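Local atomic coordinates of Cry23AA1 (Bacillus thuringiensis, PDB entry 4RHZ), a protein that probably acts as an aerolysin-type, pore-forming insecticidal toxin, binds a zinc ion and forms a binary complex with Cry37Aa1. Residues E36-Q41 with V163-D168; A84-V89 with K214-I219; D136-T141 with S227-T232; V71-T76 with A150-Q155. All coordinates share one frame; numbering follows the deposited sequence. Where two conformers were deposited one is given.

Contact 1 of 4, residues E36-Q41 with V163-D168; sequences ESVTPQ and VNVECD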
loop_
_atom_site.group_PDB
_atom_site.type_symbol
_atom_site.label_atom_id
_atom_site.label_comp_id
_atom_site.label_asym_id
_atom_site.label_seq_id
_atom_site.Cartn_x
_atom_site.Cartn_y
_atom_site.Cartn_z
ATOM N N GLU A 36 -0.791 1.424 28.055
ATOM C CA GLU A 36 -1.110 0.666 26.833
ATOM C C GLU A 36 -0.706 1.510 25.623
ATOM O O GLU A 36 -0.896 2.743 25.593
ATOM C CB GLU A 36 -2.601 0.385 26.735
ATOM C CG GLU A 36 -3.119 -0.578 27.778
ATOM C CD GLU A 36 -3.834 0.116 28.909
ATOM O OE1 GLU A 36 -3.335 1.149 29.420
ATOM O OE2 GLU A 36 -4.930 -0.367 29.257
ATOM N N SER A 37 -0.151 0.847 24.628
ATOM C CA SER A 37 0.408 1.554 23.515
ATOM C C SER A 37 0.560 0.630 22.342
ATOM O O SER A 37 1.328 -0.337 22.419
ATOM C CB SER A 37 1.769 2.099 23.918
ATOM O OG SER A 37 2.398 2.725 22.807
ATOM N N VAL A 38 -0.183 0.901 21.270
ATOM C CA VAL A 38 0.068 0.215 20.013
ATOM C C VAL A 38 0.789 1.205 19.059
ATOM O O VAL A 38 0.281 2.292 18.766
ATOM C CB VAL A 38 -1.247 -0.284 19.393
ATOM C CG1 VAL A 38 -1.014 -0.774 17.948
ATOM C CG2 VAL A 38 -1.917 -1.373 20.297
ATOM N N THR A 39 1.991 0.852 18.638
ATOM C CA THR A 39 2.752 1.702 17.768
ATOM C C THR A 39 3.250 0.964 16.512
ATOM O O THR A 39 3.734 -0.162 16.584
ATOM C CB THR A 39 3.928 2.422 18.497
ATOM O OG1 THR A 39 4.804 1.446 19.011
ATOM C CG2 THR A 39 3.444 3.367 19.648
ATOM N N PRO A 40 3.104 1.616 15.342
ATOM C CA PRO A 40 3.518 1.125 14.025
ATOM C C PRO A 40 5.012 1.041 14.016
ATOM O O PRO A 40 5.623 1.915 14.534
ATOM C CB PRO A 40 3.041 2.242 13.070
ATOM C CG PRO A 40 3.072 3.498 13.941
ATOM C CD PRO A 40 2.555 2.986 15.274
ATOM N N GLN A 41 5.591 0.002 13.439
ATOM C CA GLN A 41 7.029 -0.112 13.401
ATOM C C GLN A 41 7.696 0.917 12.455
ATOM O O GLN A 41 8.859 1.259 12.667
ATOM C CB GLN A 41 7.453 -1.546 13.063
ATOM C CG GLN A 41 7.265 -2.424 14.300
ATOM C CD GLN A 41 7.762 -3.853 14.174
ATOM O OE1 GLN A 41 8.316 -4.273 13.132
ATOM N NE2 GLN A 41 7.554 -4.629 15.251
ATOM N N VAL A 163 2.800 -3.809 13.931
ATOM C CA VAL A 163 2.735 -2.890 15.071
ATOM C C VAL A 163 3.240 -3.610 16.343
ATOM O O VAL A 163 3.191 -4.872 16.455
ATOM C CB VAL A 163 1.323 -2.282 15.281
ATOM C CG1 VAL A 163 0.782 -1.669 13.983
ATOM C CG2 VAL A 163 0.329 -3.339 15.791
ATOM N N ASN A 164 3.745 -2.786 17.263
ATOM C CA ASN A 164 4.091 -3.180 18.597
ATOM C C ASN A 164 2.862 -3.046 19.472
ATOM O O ASN A 164 2.220 -1.996 19.472
ATOM C CB ASN A 164 5.145 -2.237 19.124
ATOM C CG ASN A 164 6.412 -2.294 18.314
ATOM O OD1 ASN A 164 6.889 -3.377 17.930
ATOM N ND2 ASN A 164 6.932 -1.113 17.988
ATOM N N VAL A 165 2.556 -4.104 20.220
ATOM C CA VAL A 165 1.398 -4.160 21.127
ATOM C C VAL A 165 1.962 -4.319 22.580
ATOM O O VAL A 165 2.432 -5.382 22.961
ATOM C CB VAL A 165 0.497 -5.367 20.739
ATOM C CG1 VAL A 165 -0.690 -5.509 21.666
ATOM C CG2 VAL A 165 0.021 -5.269 19.273
ATOM N N GLU A 166 1.946 -3.246 23.349
ATOM C CA GLU A 166 2.734 -3.107 24.544
ATOM C C GLU A 166 1.921 -2.592 25.694
ATOM O O GLU A 166 0.982 -1.796 25.499
ATOM C CB GLU A 166 3.878 -2.126 24.314
ATOM C CG GLU A 166 4.950 -2.736 23.446
ATOM C CD GLU A 166 6.122 -1.792 23.298
ATOM O OE1 GLU A 166 7.154 -2.036 23.927
ATOM O OE2 GLU A 166 6.003 -0.762 22.612
ATOM N N CYS A 167 2.290 -3.033 26.897
ATOM C CA CYS A 167 1.805 -2.370 28.147
ATOM C C CYS A 167 2.716 -2.685 29.349
ATOM O O CYS A 167 3.607 -3.529 29.256
ATOM C CB CYS A 167 0.370 -2.730 28.485
ATOM S SG CYS A 167 0.185 -4.503 28.700
ATOM N N ASP A 168 2.476 -1.978 30.450
ATOM C CA ASP A 168 3.123 -2.223 31.757
ATOM C C ASP A 168 2.128 -2.831 32.715
ATOM O O ASP A 168 0.924 -2.625 32.620
ATOM C CB ASP A 168 3.599 -0.908 32.381
ATOM C CG ASP A 168 4.785 -0.292 31.632
ATOM O OD1 ASP A 168 5.572 -1.064 31.032
ATOM O OD2 ASP A 168 4.935 0.953 31.690
HETATM O O HOH W 1 4.052 0.358 21.294
#

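Contact 2 of 4, residues A84-V89 with K214-I219; sequences AVTEGV and KGSGFI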
loop_
_atom_site.group_PDB
_atom_site.type_symbol
_atom_site.label_atom_id
_atom_site.label_comp_id
_atom_site.label_asym_id
_atom_site.label_seq_id
_atom_site.Cartn_x
_atom_site.Cartn_y
_atom_site.Cartn_z
ATOM N N ALA A 84 -5.096 -7.388 13.603
ATOM C CA ALA A 84 -5.077 -8.473 14.631
ATOM C C ALA A 84 -3.869 -8.256 15.573
ATOM O O ALA A 84 -2.932 -7.510 15.237
ATOM C CB ALA A 84 -4.996 -9.831 13.998
ATOM N N VAL A 85 -3.937 -8.843 16.766
ATOM C CA VAL A 85 -2.818 -8.981 17.662
ATOM C C VAL A 85 -2.317 -10.376 17.312
ATOM O O VAL A 85 -3.097 -11.291 17.138
ATOM C CB VAL A 85 -3.324 -8.956 19.125
ATOM C CG1 VAL A 85 -2.230 -9.475 20.164
ATOM C CG2 VAL A 85 -3.886 -7.576 19.500
ATOM N N THR A 86 -1.021 -10.540 17.148
ATOM C CA THR A 86 -0.456 -11.887 16.882
ATOM C C THR A 86 0.322 -12.374 18.117
ATOM O O THR A 86 0.531 -13.592 18.313
ATOM C CB THR A 86 0.507 -11.846 15.663
ATOM O OG1 THR A 86 1.371 -10.713 15.835
ATOM C CG2 THR A 86 -0.288 -11.596 14.377
ATOM N N GLU A 87 0.708 -11.452 18.974
ATOM C CA GLU A 87 1.348 -11.869 20.238
ATOM C C GLU A 87 0.805 -11.034 21.311
ATOM O O GLU A 87 1.075 -9.833 21.335
ATOM C CB GLU A 87 2.863 -11.681 20.179
ATOM C CG GLU A 87 3.585 -12.800 19.367
ATOM C CD GLU A 87 5.080 -12.602 19.423
ATOM O OE1 GLU A 87 5.576 -11.537 18.961
ATOM O OE2 GLU A 87 5.769 -13.463 20.013
ATOM N N GLY A 88 0.010 -11.648 22.195
ATOM C CA GLY A 88 -0.737 -10.863 23.163
ATOM C C GLY A 88 -0.645 -11.416 24.586
ATOM O O GLY A 88 0.169 -12.296 24.872
ATOM N N VAL A 89 -1.533 -10.905 25.446
ATOM C CA VAL A 89 -1.515 -11.125 26.886
ATOM C C VAL A 89 -2.941 -11.086 27.433
ATOM O O VAL A 89 -3.773 -10.257 27.008
ATOM C CB VAL A 89 -0.530 -10.141 27.587
ATOM C CG1 VAL A 89 -1.026 -8.652 27.550
ATOM C CG2 VAL A 89 -0.112 -10.618 29.023
ATOM N N LYS A 214 5.685 -6.672 25.799
ATOM C CA LYS A 214 6.025 -6.298 24.431
ATOM C C LYS A 214 5.565 -7.366 23.493
ATOM O O LYS A 214 6.251 -8.381 23.300
ATOM C CB LYS A 214 7.528 -6.137 24.267
ATOM C CG LYS A 214 7.910 -5.786 22.784
ATOM C CD LYS A 214 9.046 -4.804 22.686
ATOM C CE LYS A 214 9.320 -4.441 21.193
ATOM N NZ LYS A 214 10.084 -3.133 21.064
ATOM N N GLY A 215 4.363 -7.190 22.951
ATOM C CA GLY A 215 3.860 -8.152 21.974
ATOM C C GLY A 215 3.747 -7.542 20.578
ATOM O O GLY A 215 4.376 -6.520 20.267
ATOM N N SER A 216 2.911 -8.127 19.734
ATOM C CA SER A 216 2.848 -7.604 18.391
ATOM C C SER A 216 1.538 -7.863 17.640
ATOM O O SER A 216 0.663 -8.676 18.060
ATOM C CB SER A 216 4.058 -8.133 17.607
ATOM O OG SER A 216 3.799 -9.478 17.322
ATOM N N GLY A 217 1.418 -7.180 16.508
ATOM C CA GLY A 217 0.289 -7.410 15.581
ATOM C C GLY A 217 0.486 -6.705 14.261
ATOM O O GLY A 217 1.623 -6.404 13.858
ATOM N N PHE A 218 -0.609 -6.403 13.578
ATOM C CA PHE A 218 -0.467 -5.675 12.304
ATOM C C PHE A 218 -1.673 -4.776 11.974
ATOM O O PHE A 218 -2.728 -4.928 12.573
ATOM C CB PHE A 218 -0.151 -6.657 11.181
ATOM C CG PHE A 218 -1.261 -7.621 10.912
ATOM C CD1 PHE A 218 -2.260 -7.299 9.991
ATOM C CD2 PHE A 218 -1.310 -8.868 11.571
ATOM C CE1 PHE A 218 -3.307 -8.198 9.732
ATOM C CE2 PHE A 218 -2.338 -9.787 11.329
ATOM C CZ PHE A 218 -3.365 -9.451 10.421
ATOM N N ILE A 219 -1.504 -3.856 11.015
ATOM C CA ILE A 219 -2.647 -3.148 10.387
ATOM C C ILE A 219 -2.346 -3.229 8.876
ATOM O O ILE A 219 -1.234 -2.911 8.445
ATOM C CB ILE A 219 -2.718 -1.716 10.959
ATOM C CG1 ILE A 219 -3.825 -0.872 10.340
ATOM C CG2 ILE A 219 -1.379 -0.938 10.781
ATOM C CD1 ILE A 219 -5.130 -1.441 10.536
#

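Contact 3 of 4, residues D136-T141 with S227-T232; sequences DSTKVT and SIIQVT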
loop_
_atom_site.group_PDB
_atom_site.type_symbol
_atom_site.label_atom_id
_atom_site.label_comp_id
_atom_site.label_asym_id
_atom_site.label_seq_id
_atom_site.Cartn_x
_atom_site.Cartn_y
_atom_site.Cartn_z
ATOM N N ASP A 136 -16.664 11.797 -10.607
ATOM C CA ASP A 136 -15.932 13.002 -10.847
ATOM C C ASP A 136 -16.397 13.546 -12.199
ATOM O O ASP A 136 -16.813 12.771 -13.094
ATOM C CB ASP A 136 -14.421 12.657 -10.908
ATOM C CG ASP A 136 -13.783 12.369 -9.515
ATOM O OD1 ASP A 136 -13.421 11.178 -9.244
ATOM O OD2 ASP A 136 -13.588 13.326 -8.727
ATOM N N SER A 137 -16.290 14.856 -12.383
ATOM C CA SER A 137 -16.544 15.415 -13.705
ATOM C C SER A 137 -15.874 16.730 -13.851
ATOM O O SER A 137 -15.471 17.356 -12.868
ATOM C CB SER A 137 -18.022 15.544 -14.012
ATOM O OG SER A 137 -18.548 16.420 -13.104
ATOM N N THR A 138 -15.646 17.113 -15.102
ATOM C CA THR A 138 -14.925 18.355 -15.357
ATOM C C THR A 138 -15.386 18.796 -16.757
ATOM O O THR A 138 -15.959 17.989 -17.533
ATOM C CB THR A 138 -13.424 18.167 -15.256
ATOM O OG1 THR A 138 -12.753 19.431 -15.182
ATOM C CG2 THR A 138 -12.865 17.328 -16.420
ATOM N N LYS A 139 -15.173 20.079 -17.041
ATOM C CA LYS A 139 -15.732 20.712 -18.209
ATOM C C LYS A 139 -14.526 21.086 -19.025
ATOM O O LYS A 139 -13.681 21.872 -18.615
ATOM C CB LYS A 139 -16.493 21.936 -17.773
ATOM C CG LYS A 139 -17.665 22.335 -18.665
ATOM C CD LYS A 139 -17.887 23.883 -18.543
ATOM C CE LYS A 139 -19.319 24.299 -18.846
ATOM N NZ LYS A 139 -19.720 25.555 -18.111
ATOM N N VAL A 140 -14.395 20.487 -20.179
ATOM C CA VAL A 140 -13.209 20.797 -20.944
ATOM C C VAL A 140 -13.567 21.628 -22.178
ATOM O O VAL A 140 -14.649 21.491 -22.761
ATOM C CB VAL A 140 -12.434 19.502 -21.371
ATOM C CG1 VAL A 140 -13.328 18.563 -22.129
ATOM C CG2 VAL A 140 -11.242 19.873 -22.266
ATOM N N THR A 141 -12.625 22.467 -22.564
ATOM C CA THR A 141 -12.730 23.215 -23.797
ATOM C C THR A 141 -11.932 22.493 -24.867
ATOM O O THR A 141 -10.717 22.345 -24.736
ATOM C CB THR A 141 -12.166 24.617 -23.596
ATOM O OG1 THR A 141 -12.970 25.290 -22.628
ATOM C CG2 THR A 141 -12.189 25.411 -24.917
ATOM N N SER A 227 -8.631 10.080 -7.242
ATOM C CA SER A 227 -9.037 9.964 -8.635
ATOM C C SER A 227 -8.402 11.164 -9.362
ATOM O O SER A 227 -8.159 12.233 -8.766
ATOM C CB SER A 227 -10.567 9.940 -8.775
ATOM O OG SER A 227 -11.114 11.203 -8.327
ATOM N N ILE A 228 -8.039 10.943 -10.616
ATOM C CA ILE A 228 -7.474 11.965 -11.460
ATOM C C ILE A 228 -8.187 11.832 -12.850
ATOM O O ILE A 228 -8.536 10.703 -13.291
ATOM C CB ILE A 228 -5.974 11.729 -11.610
ATOM C CG1 ILE A 228 -5.254 12.053 -10.317
ATOM C CG2 ILE A 228 -5.364 12.636 -12.708
ATOM C CD1 ILE A 228 -3.810 11.533 -10.284
ATOM N N ILE A 229 -8.449 12.968 -13.508
ATOM C CA ILE A 229 -8.946 12.965 -14.903
ATOM C C ILE A 229 -7.804 13.404 -15.766
ATOM O O ILE A 229 -7.270 14.505 -15.600
ATOM C CB ILE A 229 -10.134 13.874 -15.074
ATOM C CG1 ILE A 229 -11.328 13.246 -14.318
ATOM C CG2 ILE A 229 -10.463 14.012 -16.559
ATOM C CD1 ILE A 229 -12.486 14.160 -14.128
ATOM N N GLN A 230 -7.361 12.535 -16.654
ATOM C CA GLN A 230 -6.166 12.832 -17.374
ATOM C C GLN A 230 -6.586 13.156 -18.817
ATOM O O GLN A 230 -7.188 12.317 -19.509
ATOM C CB GLN A 230 -5.248 11.576 -17.337
ATOM C CG GLN A 230 -4.105 11.569 -18.312
ATOM C CD GLN A 230 -3.486 10.187 -18.493
ATOM O OE1 GLN A 230 -2.834 9.684 -17.563
ATOM N NE2 GLN A 230 -3.607 9.604 -19.704
ATOM N N VAL A 231 -6.263 14.362 -19.273
ATOM C CA VAL A 231 -6.829 14.837 -20.570
ATOM C C VAL A 231 -5.755 15.039 -21.589
ATOM O O VAL A 231 -4.812 15.849 -21.391
ATOM C CB VAL A 231 -7.637 16.131 -20.406
ATOM C CG1 VAL A 231 -8.235 16.583 -21.804
ATOM C CG2 VAL A 231 -8.823 15.909 -19.400
ATOM N N THR A 232 -5.901 14.311 -22.692
ATOM C CA THR A 232 -5.040 14.512 -23.870
ATOM C C THR A 232 -5.759 15.165 -25.074
ATOM O O THR A 232 -6.779 14.641 -25.549
ATOM C CB THR A 232 -4.403 13.142 -24.330
ATOM O OG1 THR A 232 -3.637 12.602 -23.222
ATOM C CG2 THR A 232 -3.462 13.367 -25.427
#

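Contact 4 of 4, residues V71-T76 with A150-Q155; sequences VSFTWT and AAYIIQ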
loop_
_atom_site.group_PDB
_atom_site.type_symbol
_atom_site.label_atom_id
_atom_site.label_comp_id
_atom_site.label_asym_id
_atom_site.label_seq_id
_atom_site.Cartn_x
_atom_site.Cartn_y
_atom_site.Cartn_z
ATOM N N VAL A 71 -17.207 15.973 -19.148
ATOM C CA VAL A 71 -16.982 14.491 -19.017
ATOM C C VAL A 71 -17.086 14.067 -17.543
ATOM O O VAL A 71 -16.489 14.695 -16.660
ATOM C CB VAL A 71 -15.620 14.000 -19.604
ATOM C CG1 VAL A 71 -15.626 14.082 -21.135
ATOM C CG2 VAL A 71 -14.466 14.832 -19.077
ATOM N N SER A 72 -17.845 12.997 -17.328
ATOM C CA SER A 72 -18.250 12.538 -16.036
ATOM C C SER A 72 -17.886 11.081 -15.965
ATOM O O SER A 72 -18.152 10.330 -16.915
ATOM C CB SER A 72 -19.790 12.549 -15.908
ATOM O OG SER A 72 -20.218 13.870 -15.834
ATOM N N PHE A 73 -17.414 10.681 -14.800
ATOM C CA PHE A 73 -16.982 9.313 -14.570
ATOM C C PHE A 73 -17.530 8.824 -13.261
ATOM O O PHE A 73 -17.670 9.578 -12.280
ATOM C CB PHE A 73 -15.469 9.265 -14.478
ATOM C CG PHE A 73 -14.795 9.633 -15.741
ATOM C CD1 PHE A 73 -14.221 10.890 -15.897
ATOM C CD2 PHE A 73 -14.737 8.733 -16.770
ATOM C CE1 PHE A 73 -13.568 11.226 -17.083
ATOM C CE2 PHE A 73 -14.095 9.052 -17.969
ATOM C CZ PHE A 73 -13.500 10.309 -18.119
ATOM N N THR A 74 -17.815 7.552 -13.242
ATOM C CA THR A 74 -18.151 6.950 -12.005
ATOM C C THR A 74 -17.407 5.625 -11.814
ATOM O O THR A 74 -17.234 4.854 -12.750
ATOM C CB THR A 74 -19.664 6.821 -11.911
ATOM O OG1 THR A 74 -20.017 6.833 -10.534
ATOM C CG2 THR A 74 -20.178 5.551 -12.587
ATOM N N TRP A 75 -16.975 5.359 -10.589
ATOM C CA TRP A 75 -16.389 4.066 -10.316
ATOM C C TRP A 75 -16.621 3.571 -8.879
ATOM O O TRP A 75 -16.519 4.333 -7.914
ATOM C CB TRP A 75 -14.900 4.087 -10.646
ATOM C CG TRP A 75 -14.345 2.732 -10.823
ATOM C CD1 TRP A 75 -14.605 1.850 -11.844
ATOM C CD2 TRP A 75 -13.434 2.071 -9.935
ATOM N NE1 TRP A 75 -13.896 0.669 -11.641
ATOM C CE2 TRP A 75 -13.174 0.788 -10.475
ATOM C CE3 TRP A 75 -12.801 2.448 -8.738
ATOM C CZ2 TRP A 75 -12.299 -0.124 -9.854
ATOM C CZ3 TRP A 75 -11.928 1.538 -8.113
ATOM C CH2 TRP A 75 -11.684 0.270 -8.672
ATOM N N THR A 76 -16.968 2.303 -8.747
ATOM C CA THR A 76 -17.210 1.731 -7.421
ATOM C C THR A 76 -16.093 0.741 -7.084
ATOM O O THR A 76 -15.914 -0.244 -7.772
ATOM C CB THR A 76 -18.615 1.114 -7.263
ATOM O OG1 THR A 76 -18.891 0.310 -8.408
ATOM C CG2 THR A 76 -19.657 2.167 -7.176
ATOM N N ALA A 150 -10.252 11.812 -22.448
ATOM C CA ALA A 150 -10.249 12.082 -21.016
ATOM C C ALA A 150 -10.243 10.682 -20.373
ATOM O O ALA A 150 -11.210 9.882 -20.550
ATOM C CB ALA A 150 -11.477 12.925 -20.548
ATOM N N ALA A 151 -9.126 10.355 -19.739
ATOM C CA ALA A 151 -8.976 9.005 -19.088
ATOM C C ALA A 151 -9.195 9.164 -17.568
ATOM O O ALA A 151 -8.659 10.059 -16.943
ATOM C CB ALA A 151 -7.576 8.409 -19.400
ATOM N N TYR A 152 -9.984 8.285 -16.985
ATOM C CA TYR A 152 -10.218 8.310 -15.530
ATOM C C TYR A 152 -9.193 7.404 -14.845
ATOM O O TYR A 152 -9.074 6.208 -15.171
ATOM C CB TYR A 152 -11.661 7.802 -15.282
ATOM C CG TYR A 152 -12.206 8.068 -13.912
ATOM C CD1 TYR A 152 -11.975 9.292 -13.281
ATOM C CD2 TYR A 152 -13.045 7.142 -13.289
ATOM C CE1 TYR A 152 -12.529 9.559 -12.052
ATOM C CE2 TYR A 152 -13.575 7.399 -12.028
ATOM C CZ TYR A 152 -13.329 8.577 -11.445
ATOM O OH TYR A 152 -13.899 8.857 -10.257
ATOM N N ILE A 153 -8.420 7.994 -13.936
ATOM C CA ILE A 153 -7.303 7.327 -13.277
ATOM C C ILE A 153 -7.663 7.169 -11.782
ATOM O O ILE A 153 -8.058 8.170 -11.141
ATOM C CB ILE A 153 -5.990 8.194 -13.254
ATOM C CG1 ILE A 153 -5.268 8.386 -14.624
ATOM C CG2 ILE A 153 -4.962 7.562 -12.376
ATOM C CD1 ILE A 153 -5.772 7.567 -15.724
ATOM N N ILE A 154 -7.527 5.952 -11.226
ATOM C CA ILE A 154 -7.663 5.754 -9.767
ATOM C C ILE A 154 -6.278 5.400 -9.184
ATOM O O ILE A 154 -5.596 4.483 -9.679
ATOM C CB ILE A 154 -8.800 4.755 -9.441
ATOM C CG1 ILE A 154 -9.346 4.942 -8.012
ATOM C CG2 ILE A 154 -8.382 3.334 -9.682
ATOM C CD1 ILE A 154 -8.332 4.833 -6.952
ATOM N N GLN A 155 -5.846 6.169 -8.207
ATOM C CA GLN A 155 -4.585 5.970 -7.598
ATOM C C GLN A 155 -4.756 5.066 -6.335
ATOM O O GLN A 155 -5.308 5.493 -5.336
ATOM C CB GLN A 155 -3.954 7.310 -7.248
ATOM C CG GLN A 155 -2.616 7.185 -6.689
ATOM C CD GLN A 155 -1.925 8.493 -6.546
ATOM O OE1 GLN A 155 -1.694 8.974 -5.428
ATOM N NE2 GLN A 155 -1.584 9.115 -7.695
#

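Contact 1 of 4, residues E36-Q41 with V163-D168
Ser37 and Glu166, and two residues on Thr39 and Asn164, form the hydrogen-bonded pairs that join 36-41 to 163-168. Each pair exchanges two backbone bonds: the Ser37 N to Glu166 O bond is 3.0 Å long, while Asn164 N reaches Thr39 O at 2.7 Å in a nearly straight bond. Pro40, which has no N-H to offer, sits in a non-hydrogen-bonded pair with Val163.

Polar side chains gather on the face that carries Ser37, Thr39, Asn164 and Glu166. Asn164 works with both ends of its amide. OD1 takes the NE2 proton of Gln41 at 3.0 Å; OD1 lies close to the amide plane of Gln41, whereas NE2 comes from above the carbonyl plane of Asn164 and off its lone pairs. ND2 gives a weak bond to Thr39 OG1. A water lies within bonding distance of Thr39 OG1, Glu166 OE2 (2.6 Å from the water oxygen) and the carbonyl Ser37 O; it has more possible acceptors than protons. Glu166 OE1 is bound by His212.

The two strands are antiparallel neighbours in the long sheet of an aerolysin-family toxin, and 163-168 is flanked in turn by strand 211-235.

Branched apolar residues take the buried face. Val38 CG1 meets Val163 CG2 at 3.6 Å, the two side chains crossing at a slant. With Val38 CG1 anti to the backbone N (chi1 169°), that methyl is directed to Val163, and CG2 approaches Val165 more loosely. Phe101 of strand 96-105 packs against Val38, Pro40 and Val163.

Contact 2 of 4, residues A84-V89 with K214-I219
Gly215 runs beside Glu87 where strands 67-90 and 211-235, antiparallel neighbours in the large sheet of this aerolysin-family fold, are interrupted by a classic beta bulge: Thr86 and Glu87 together face the single residue Ser216, and the chain turns a corner there. The CA of Gly215 lies 3.3 Å from Glu87 O in a CA-H...O contact, and glycine suits the place because Glu87 O occupies the space where a beta carbon would stand.

The Ser216 carbonyl oxygen accepts two backbone protons from the same face of its plane, from Thr86 N at 2.7 Å and from Glu87 N at 2.9 Å, the signature of the bulge. In return Ser216 N donates to Glu87 O, in the carbonyl plane on a lone pair. The hydroxyl stands between the backbone N and the carbonyl carbon (chi1 75°), 3.1 Å from Thr86 OG1 in a bond where either hydroxyl may donate. Glu87 OE1, 3.2 Å from Ser216 OG, is a possible acceptor, but the single hydroxyl proton may go to Thr86 instead. Small and polar, serine can approach both.

Gly217, again without a side chain, lets its CA come within 4.1 Å of Val85 CA in a non-hydrogen-bonded pair. Beyond the bulge Phe218 N donates to Ala84 O.

Ala84 N sits over the centre of one face of the Phe218 ring, and Thr86, whose side chain runs roughly perpendicular to that of Phe218, brings CG2 to the ring edge, 4.0 Å from CD2. The small methyl of Ala84 leaves room for the ring, its CB resting 3.8 Å from Phe218 CE2.

Contact 3 of 4, residues D136-T141 with S227-T232
Ile229 pushes its CD1 methyl between two residues of the facing strand, lying 4.0 Å from Asp136 CB and 3.9 Å from Thr138 CG2. Thr138 and Ile229 point toward each other's strand and pass alongside. Thr138 turns its methyl inward: OG1 is anti to the backbone N (chi1 -166°), and CG2 is the branch that meets the isoleucine. A threonine serves well at this partly exposed position, giving a methyl to the packing and keeping a hydroxyl on another side.

Farther along, Val140 CG2 and Val231 CG1 make a looser apolar contact at 4.5 Å, and Tyr248 of strand 246-254 touches both valines.

These strands are not paired edge to edge. Their axes come no closer than 8.3 Å and run in roughly the same direction, 32° apart, so they meet face to face through side chains, as two layers of a beta sandwich do. This is in keeping with the elongated, strand-rich body of the aerolysin family. Strand 67-90 pairs with 136-141 in one layer, and strand 246-254 pairs with 227-232 in the other.

The polar contact between the layers joins Ser227 and Asp136. Ser227 OG donates to Asp136 OD1; the 2.5 Å between them is very short and should be read with caution at this resolution. Such a buried carboxylate needs several donors: Tyr152 OH also bonds OD1, and Ser253 OG bonds OD2. Ser253 N donates to Ser227 OG and so helps to position the serine. Taken together, the donors would probably favour the charged form of the aspartate and fix the rotation of its carboxylate.

Contact 4 of 4, residues V71-T76 with A150-Q155
Phe73 and Tyr152 lie side by side with ring planes only 6° apart, but so displaced that little of one ring lies over the other, their centroids 4.8 Å apart. Each instead covers the beta carbon of the other. Phe73 CB sits 3.4 Å from the centroid of the Tyr152 ring, almost on its normal, and Tyr152 CB lies over the Phe73 face nearer the rim, two reciprocal CH-pi contacts. The tyrosine ring owes its place to a CG anti to the backbone N (chi1 -166°), which leans the ring toward the C-terminal side of its strand while it reaches across, past Phe73.

Around this pair, Trp75 CB touches the edge of the tyrosine ring, 3.8 Å from CE2. At the other end the Phe73 edge meets Ala150 O, 3.4 Å from CZ. Alanine leaves space here for the phenylalanine, and its CB also receives Val71 CG2 at 3.8 Å. Trp75 reaches on to Ile154 more loosely.

Outside this shell, the hydroxyl end of Tyr152 is held by Asp136, and Trp134 packs against the ring. Lys57 and Leu54 of strand 50-61 touch Phe73 and Trp75, respectively. Trp75 also stands about 8 Å, side chain to side chain, from both His79 and His132, two of the zinc ligands. With axes 8.5 Å apart and 30° between their directions, the strands stack face to face as layers of a beta sandwich, filled by aromatic rings within the elongated aerolysin-type body.

In the fold
From the N terminus, strand 32-40 first meets strand 146-179 in contact 1, closing a loop of 121 residues. Contact 4 is nested inside it, since both 71-76 and 150-155 fall between 41 and 163. Contact 2 starts on the same strand as contact 4, at 84-89, and runs to 214-219, crossing both. Contact 3, from 136-141 to 227-232, crosses all the others. Contacts 1 and 2 touch, their centres 8 Å apart, and tie strands 32-40, 146-179, 211-235 and 67-90 side by side. Contacts 3 and 4, also 8 Å apart between centres, join the facing layers 39 to 44 Å away, centre to centre, and the same long strands connect the two regions.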